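Local structure of insecticidal crystal protein Cry7Cal (Bacillus thuringiensis, 5ZI1) at residues 293-299 with 431-435; 475-480 with 508-513. The protein is an insecticidal crystal toxin active against the locust Locusta migratoria manilensis, probably binding receptors on gut cells and forming membrane pores as other three-domain Cry toxins do. One frame throughout, in Å; residues are numbered along the deposited sequence.

Overall arrangement
Both contacts lie in the all-beta part of this toxin fragment, in different domains. Interaction 1 is the more deeply buried and joins strands of two separate sheets of the beta prism, domain II. It relies on apolar side chains, an arginine beside aromatic rings and two bridging waters. Interaction 2, partly exposed, pairs the short edge strand 478-479 with strand 508-513 inside one sheet of the domain III sandwich. Direct backbone hydrogen bonds hold it, with a salt bridge and a stacked arginine alongside. Their centres are about 20 Å apart, yet they meet at the domain boundary, where Phe293 CB packs 4.3 Å from Lys475 CD.

Interaction 1 of 2, residues 293-299 with 431-435; sequences FQWLTKI and RLSYV
Leu296, Ile299, Leu432 and Val435 meet inside the beta prism of domain II, where strands 294-299 and 431-435 belong to different antiparallel sheets and face each other at 78°. These four side chains make the apolar part of the contact. Leu296 CD2 rests 3.9 Å from Leu432 CG, while Leu296 CB lies 3.6 Å from Ser433 O. Ile299 brings only the tip of its longer branch: CD1 reaches Val435 CG2 at 3.8 Å and Leu432 CD2 at 4.0 Å, crossing both side chains at about a right angle. With CG1 beside the backbone N (chi1 -51°), that branch is directed at Leu432 and Val435.

Aromatic contacts with a buried charge occupy the end nearest Phe293. Trp295 CZ3 sits 3.5 Å above the guanidinium of Arg431, over its centre, although the two planes are inclined by 55°. Phe293 meets Arg431 NH1 with the edge of its ring, through CZ, the ring nearly perpendicular to the guanidinium, and Phe293 CE2 lies over one face of the Trp295 ring. The arginine bends at chi3 to reach this place, where NE forms a salt bridge with Asp353 and NH1 bonds to Thr453.

Polar backbone atoms are linked through water. One water donates to Ser433 O and, weakly, to Gln294 O; the second accepts from Leu296 N at 3.1 Å and donates to Leu432 O at 2.7 Å.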
loop_
_atom_site.group_PDB
_atom_site.type_symbol
_atom_site.label_atom_id
_atom_site.label_comp_id
_atom_site.label_asym_id
_atom_site.label_seq_id
_atom_site.Cartn_x
_atom_site.Cartn_y
_atom_site.Cartn_z
ATOM N N PHE A 293 2.838 9.902 -8.254
ATOM C CA PHE A 293 2.460 8.568 -8.688
ATOM C C PHE A 293 2.609 8.465 -10.213
ATOM O O PHE A 293 2.338 9.425 -10.941
ATOM C CB PHE A 293 1.028 8.267 -8.231
ATOM C CG PHE A 293 0.581 6.875 -8.552
ATOM C CD1 PHE A 293 0.754 5.854 -7.633
ATOM C CD2 PHE A 293 0.029 6.573 -9.809
ATOM C CE1 PHE A 293 0.358 4.532 -7.939
ATOM C CE2 PHE A 293 -0.363 5.263 -10.128
ATOM C CZ PHE A 293 -0.212 4.247 -9.192
ATOM N N GLN A 294 3.064 7.306 -10.707
ATOM C CA GLN A 294 3.445 7.164 -12.111
ATOM C C GLN A 294 2.799 5.943 -12.747
ATOM O O GLN A 294 2.805 4.849 -12.173
ATOM C CB GLN A 294 4.964 7.052 -12.286
ATOM C CG GLN A 294 5.758 8.258 -11.867
ATOM C CD GLN A 294 7.256 8.066 -12.085
ATOM O OE1 GLN A 294 7.782 8.402 -13.134
ATOM N NE2 GLN A 294 7.944 7.528 -11.089
ATOM N N TRP A 295 2.267 6.130 -13.950
ATOM C CA TRP A 295 1.587 5.079 -14.695
ATOM C C TRP A 295 2.526 4.576 -15.779
ATOM O O TRP A 295 3.087 5.380 -16.531
ATOM C CB TRP A 295 0.286 5.591 -15.308
ATOM C CG TRP A 295 -0.594 6.202 -14.277
ATOM C CD1 TRP A 295 -0.523 7.476 -13.782
ATOM C CD2 TRP A 295 -1.648 5.550 -13.564
ATOM N NE1 TRP A 295 -1.487 7.659 -12.825
ATOM C CE2 TRP A 295 -2.188 6.492 -12.668
ATOM C CE3 TRP A 295 -2.186 4.262 -13.597
ATOM C CZ2 TRP A 295 -3.247 6.188 -11.817
ATOM C CZ3 TRP A 295 -3.238 3.961 -12.771
ATOM C CH2 TRP A 295 -3.760 4.922 -11.881
ATOM N N LEU A 296 2.722 3.261 -15.837
ATOM C CA LEU A 296 3.657 2.695 -16.804
ATOM C C LEU A 296 3.024 2.729 -18.186
ATOM O O LEU A 296 1.950 2.162 -18.394
ATOM C CB LEU A 296 4.020 1.272 -16.408
ATOM C CG LEU A 296 5.115 0.603 -17.226
ATOM C CD1 LEU A 296 6.334 1.485 -17.260
ATOM C CD2 LEU A 296 5.451 -0.759 -16.630
ATOM N N THR A 297 3.670 3.397 -19.136
ATOM C CA THR A 297 3.111 3.433 -20.482
ATOM C C THR A 297 3.931 2.678 -21.527
ATOM O O THR A 297 3.398 2.388 -22.601
ATOM C CB THR A 297 2.923 4.886 -20.943
ATOM O OG1 THR A 297 4.206 5.502 -21.104
ATOM C CG2 THR A 297 2.142 5.684 -19.884
ATOM N N LYS A 298 5.189 2.337 -21.249
ATOM C CA LYS A 298 6.010 1.641 -22.243
ATOM C C LYS A 298 7.163 0.925 -21.553
ATOM O O LYS A 298 7.659 1.382 -20.528
ATOM C CB LYS A 298 6.559 2.615 -23.297
ATOM C CG LYS A 298 5.818 2.610 -24.629
ATOM C CD LYS A 298 5.970 3.938 -25.376
ATOM C CE LYS A 298 7.431 4.322 -25.614
ATOM N NZ LYS A 298 7.575 5.804 -25.843
ATOM N N ILE A 299 7.591 -0.198 -22.133
ATOM C CA ILE A 299 8.831 -0.864 -21.747
ATOM C C ILE A 299 9.576 -1.260 -23.010
ATOM O O ILE A 299 9.008 -1.910 -23.895
ATOM C CB ILE A 299 8.608 -2.129 -20.900
ATOM C CG1 ILE A 299 7.702 -1.884 -19.710
ATOM C CG2 ILE A 299 9.950 -2.684 -20.441
ATOM C CD1 ILE A 299 7.281 -3.166 -19.041
ATOM N N ARG A 431 -1.024 -3.775 -10.334
ATOM C CA ARG A 431 -0.748 -3.572 -11.745
ATOM C C ARG A 431 0.731 -3.262 -11.890
ATOM O O ARG A 431 1.339 -2.671 -10.994
ATOM C CB ARG A 431 -1.587 -2.411 -12.346
ATOM C CG ARG A 431 -0.950 -1.046 -12.127
ATOM C CD ARG A 431 -1.678 0.089 -12.787
ATOM N NE ARG A 431 -3.023 0.302 -12.249
ATOM C CZ ARG A 431 -3.281 0.861 -11.068
ATOM N NH1 ARG A 431 -2.284 1.234 -10.267
ATOM N NH2 ARG A 431 -4.534 1.016 -10.680
ATOM N N LEU A 432 1.308 -3.674 -13.014
ATOM C CA LEU A 432 2.730 -3.450 -13.224
ATOM C C LEU A 432 2.991 -1.963 -13.349
ATOM O O LEU A 432 2.235 -1.236 -14.000
ATOM C CB LEU A 432 3.219 -4.178 -14.473
ATOM C CG LEU A 432 4.710 -4.178 -14.826
ATOM C CD1 LEU A 432 5.563 -4.970 -13.844
ATOM C CD2 LEU A 432 4.872 -4.791 -16.227
ATOM N N SER A 433 4.062 -1.498 -12.708
ATOM C CA SER A 433 4.382 -0.086 -12.753
ATOM C C SER A 433 5.825 0.215 -13.089
ATOM O O SER A 433 6.109 1.340 -13.520
ATOM C CB SER A 433 4.018 0.599 -11.416
ATOM O OG SER A 433 4.597 -0.063 -10.288
ATOM N N TYR A 434 6.745 -0.729 -12.942
ATOM C CA TYR A 434 8.141 -0.358 -13.107
ATOM C C TYR A 434 8.938 -1.596 -13.488
ATOM O O TYR A 434 8.492 -2.728 -13.292
ATOM C CB TYR A 434 8.706 0.293 -11.814
ATOM C CG TYR A 434 9.912 1.158 -12.108
ATOM C CD1 TYR A 434 9.751 2.463 -12.561
ATOM C CD2 TYR A 434 11.202 0.650 -12.012
ATOM C CE1 TYR A 434 10.834 3.252 -12.891
ATOM C CE2 TYR A 434 12.305 1.441 -12.336
ATOM C CZ TYR A 434 12.105 2.746 -12.772
ATOM O OH TYR A 434 13.177 3.553 -13.095
ATOM N N VAL A 435 10.130 -1.362 -14.034
ATOM C CA VAL A 435 11.132 -2.412 -14.218
ATOM C C VAL A 435 12.477 -1.825 -13.827
ATOM O O VAL A 435 13.035 -1.009 -14.571
ATOM C CB VAL A 435 11.208 -2.944 -15.658
ATOM C CG1 VAL A 435 12.096 -4.193 -15.679
ATOM C CG2 VAL A 435 9.807 -3.210 -16.245
HETATM O O HOH W 1 5.152 3.964 -12.755
HETATM O O HOH W 2 1.111 1.208 -14.210
#

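Interaction 2 of 2, residues 475-480 with 508-513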
loop_
_atom_site.group_PDB
_atom_site.type_symbol
_atom_site.label_atom_id
_atom_site.label_comp_id
_atom_site.label_asym_id
_atom_site.label_seq_id
_atom_site.Cartn_x
_atom_site.Cartn_y
_atom_site.Cartn_z
ATOM N N LYS A 475 -0.827 12.174 -6.111
ATOM C CA LYS A 475 -1.618 12.112 -7.341
ATOM C C LYS A 475 -1.493 13.377 -8.190
ATOM O O LYS A 475 -2.028 13.404 -9.306
ATOM C CB LYS A 475 -3.095 11.847 -7.036
ATOM C CG LYS A 475 -3.397 10.482 -6.389
ATOM C CD LYS A 475 -2.997 9.319 -7.308
ATOM C CE LYS A 475 -3.832 9.268 -8.598
ATOM N NZ LYS A 475 -5.245 8.785 -8.393
ATOM N N ALA A 476 -0.800 14.407 -7.703
ATOM C CA ALA A 476 -0.413 15.555 -8.515
ATOM C C ALA A 476 0.367 15.109 -9.756
ATOM O O ALA A 476 0.756 13.944 -9.898
ATOM C CB ALA A 476 0.451 16.518 -7.705
ATOM N N PHE A 477 0.610 16.071 -10.663
ATOM C CA PHE A 477 1.462 15.838 -11.825
ATOM C C PHE A 477 2.642 16.791 -11.913
ATOM O O PHE A 477 3.494 16.614 -12.794
ATOM C CB PHE A 477 0.653 15.916 -13.132
ATOM C CG PHE A 477 0.245 17.310 -13.523
ATOM C CD1 PHE A 477 1.080 18.104 -14.298
ATOM C CD2 PHE A 477 -0.980 17.820 -13.122
ATOM C CE1 PHE A 477 0.708 19.381 -14.650
ATOM C CE2 PHE A 477 -1.358 19.095 -13.473
ATOM C CZ PHE A 477 -0.513 19.878 -14.237
ATOM N N GLU A 478 2.724 17.784 -11.032
ATOM C CA GLU A 478 3.859 18.692 -11.009
ATOM C C GLU A 478 3.985 19.304 -9.616
ATOM O O GLU A 478 2.986 19.527 -8.927
ATOM C CB GLU A 478 3.710 19.785 -12.066
ATOM C CG GLU A 478 4.894 20.739 -12.171
ATOM C CD GLU A 478 4.756 21.692 -13.356
ATOM O OE1 GLU A 478 4.361 21.228 -14.451
ATOM O OE2 GLU A 478 5.030 22.904 -13.190
ATOM N N THR A 479 5.231 19.545 -9.212
ATOM C CA THR A 479 5.561 20.230 -7.975
ATOM C C THR A 479 6.542 21.347 -8.297
ATOM O O THR A 479 7.143 21.378 -9.377
ATOM C CB THR A 479 6.196 19.299 -6.924
ATOM O OG1 THR A 479 7.511 18.932 -7.353
ATOM C CG2 THR A 479 5.369 18.040 -6.717
ATOM N N ASN A 480 6.704 22.264 -7.343
ATOM C CA ASN A 480 7.625 23.372 -7.532
ATOM C C ASN A 480 9.053 22.857 -7.677
ATOM O O ASN A 480 9.399 21.772 -7.200
ATOM C CB ASN A 480 7.533 24.346 -6.358
ATOM C CG ASN A 480 7.836 25.768 -6.765
ATOM O OD1 ASN A 480 8.535 25.998 -7.748
ATOM N ND2 ASN A 480 7.305 26.733 -6.016
ATOM N N GLN A 508 3.482 28.460 -4.885
ATOM C CA GLN A 508 2.864 27.270 -5.452
ATOM C C GLN A 508 3.591 26.012 -4.995
ATOM O O GLN A 508 4.821 25.932 -5.059
ATOM C CB GLN A 508 2.859 27.354 -6.976
ATOM C CG GLN A 508 2.051 26.243 -7.613
ATOM C CD GLN A 508 1.666 26.531 -9.056
ATOM O OE1 GLN A 508 2.008 25.771 -9.965
ATOM N NE2 GLN A 508 0.937 27.624 -9.269
ATOM N N VAL A 509 2.826 25.022 -4.535
ATOM C CA VAL A 509 3.411 23.756 -4.101
ATOM C C VAL A 509 3.278 22.698 -5.187
ATOM O O VAL A 509 4.279 22.108 -5.614
ATOM C CB VAL A 509 2.779 23.261 -2.791
ATOM C CG1 VAL A 509 3.333 21.889 -2.436
ATOM C CG2 VAL A 509 3.005 24.276 -1.659
ATOM N N PHE A 510 2.052 22.428 -5.645
ATOM C CA PHE A 510 1.889 21.399 -6.663
ATOM C C PHE A 510 0.724 21.732 -7.582
ATOM O O PHE A 510 -0.087 22.621 -7.300
ATOM C CB PHE A 510 1.723 20.003 -6.032
ATOM C CG PHE A 510 0.417 19.778 -5.287
ATOM C CD1 PHE A 510 -0.794 19.698 -5.956
ATOM C CD2 PHE A 510 0.423 19.556 -3.921
ATOM C CE1 PHE A 510 -1.971 19.453 -5.275
ATOM C CE2 PHE A 510 -0.750 19.303 -3.243
ATOM C CZ PHE A 510 -1.948 19.254 -3.920
ATOM N N ARG A 511 0.644 20.986 -8.692
ATOM C CA ARG A 511 -0.517 21.019 -9.570
ATOM C C ARG A 511 -1.136 19.639 -9.675
ATOM O O ARG A 511 -0.434 18.633 -9.713
ATOM C CB ARG A 511 -0.184 21.424 -10.990
ATOM C CG ARG A 511 1.082 22.181 -11.147
ATOM C CD ARG A 511 1.017 22.926 -12.418
ATOM N NE ARG A 511 2.223 23.704 -12.669
ATOM C CZ ARG A 511 2.200 24.941 -13.137
ATOM N NH1 ARG A 511 3.336 25.585 -13.338
ATOM N NH2 ARG A 511 1.027 25.525 -13.388
ATOM N N MET A 512 -2.449 19.619 -9.843
ATOM C CA MET A 512 -3.217 18.389 -9.885
ATOM C C MET A 512 -4.404 18.623 -10.804
ATOM O O MET A 512 -4.988 19.712 -10.787
ATOM C CB MET A 512 -3.656 18.018 -8.468
ATOM C CG MET A 512 -4.517 16.797 -8.337
ATOM S SD MET A 512 -4.931 16.546 -6.583
ATOM C CE MET A 512 -3.393 15.900 -5.925
ATOM N N ARG A 513 -4.733 17.626 -11.630
ATOM C CA ARG A 513 -5.914 17.690 -12.485
ATOM C C ARG A 513 -7.009 16.822 -11.890
ATOM O O ARG A 513 -6.751 15.690 -11.480
ATOM C CB ARG A 513 -5.621 17.241 -13.920
ATOM C CG ARG A 513 -4.666 18.149 -14.668
ATOM C CD ARG A 513 -4.855 18.099 -16.202
ATOM N NE ARG A 513 -4.124 19.207 -16.810
ATOM C CZ ARG A 513 -2.856 19.142 -17.200
ATOM N NH1 ARG A 513 -2.187 18.001 -17.084
ATOM N NH2 ARG A 513 -2.261 20.208 -17.724
HETATM O O HOH W 3 -3.231 15.142 -11.430
#
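The Phe477 ring carries the guanidinium of Arg513 on one face, a nearly parallel stack with planes 10° apart and centres 4.3 Å apart, in an off-centre cation-pi contact; a water that bridges Lys475 O and Arg513 N lies at the ring edge. Phe477 CG stands between its backbone N and carbonyl carbon (chi1 73°), which lays the ring over strand 508-513, with CE2 3.6 Å from Arg511 CB. The Arg511 guanidinium has Gln508 OE1 over one face and Glu478 OE2 near its edge. Glu478 and Arg511 run side by side, pointing the same way, in a salt bridge: Glu478 OE2 accepts a hydrogen bond from Arg511 NH1 at 3.2 Å, from above the carboxylate plane, and a weak one from Arg511 NE at 3.0 Å.

Edge strand 478-479 of this domain III sheet pairs antiparallel with strand 508-513. Phe477 N donates to Arg511 O, and Arg511 N to Glu478 O at 2.8 Å, so that Phe477 and Glu478 both face Arg511 in a classic beta bulge. Asn480 N bonds to Val509 O and its ND2 to Gln508 O at 2.8 Å.

Arg513 NH1 also bonds to Lys326 O, so both a ring and a domain II carbonyl hold this cation, and the Glu478-Arg511 pairing probably favours the charged form of each partner.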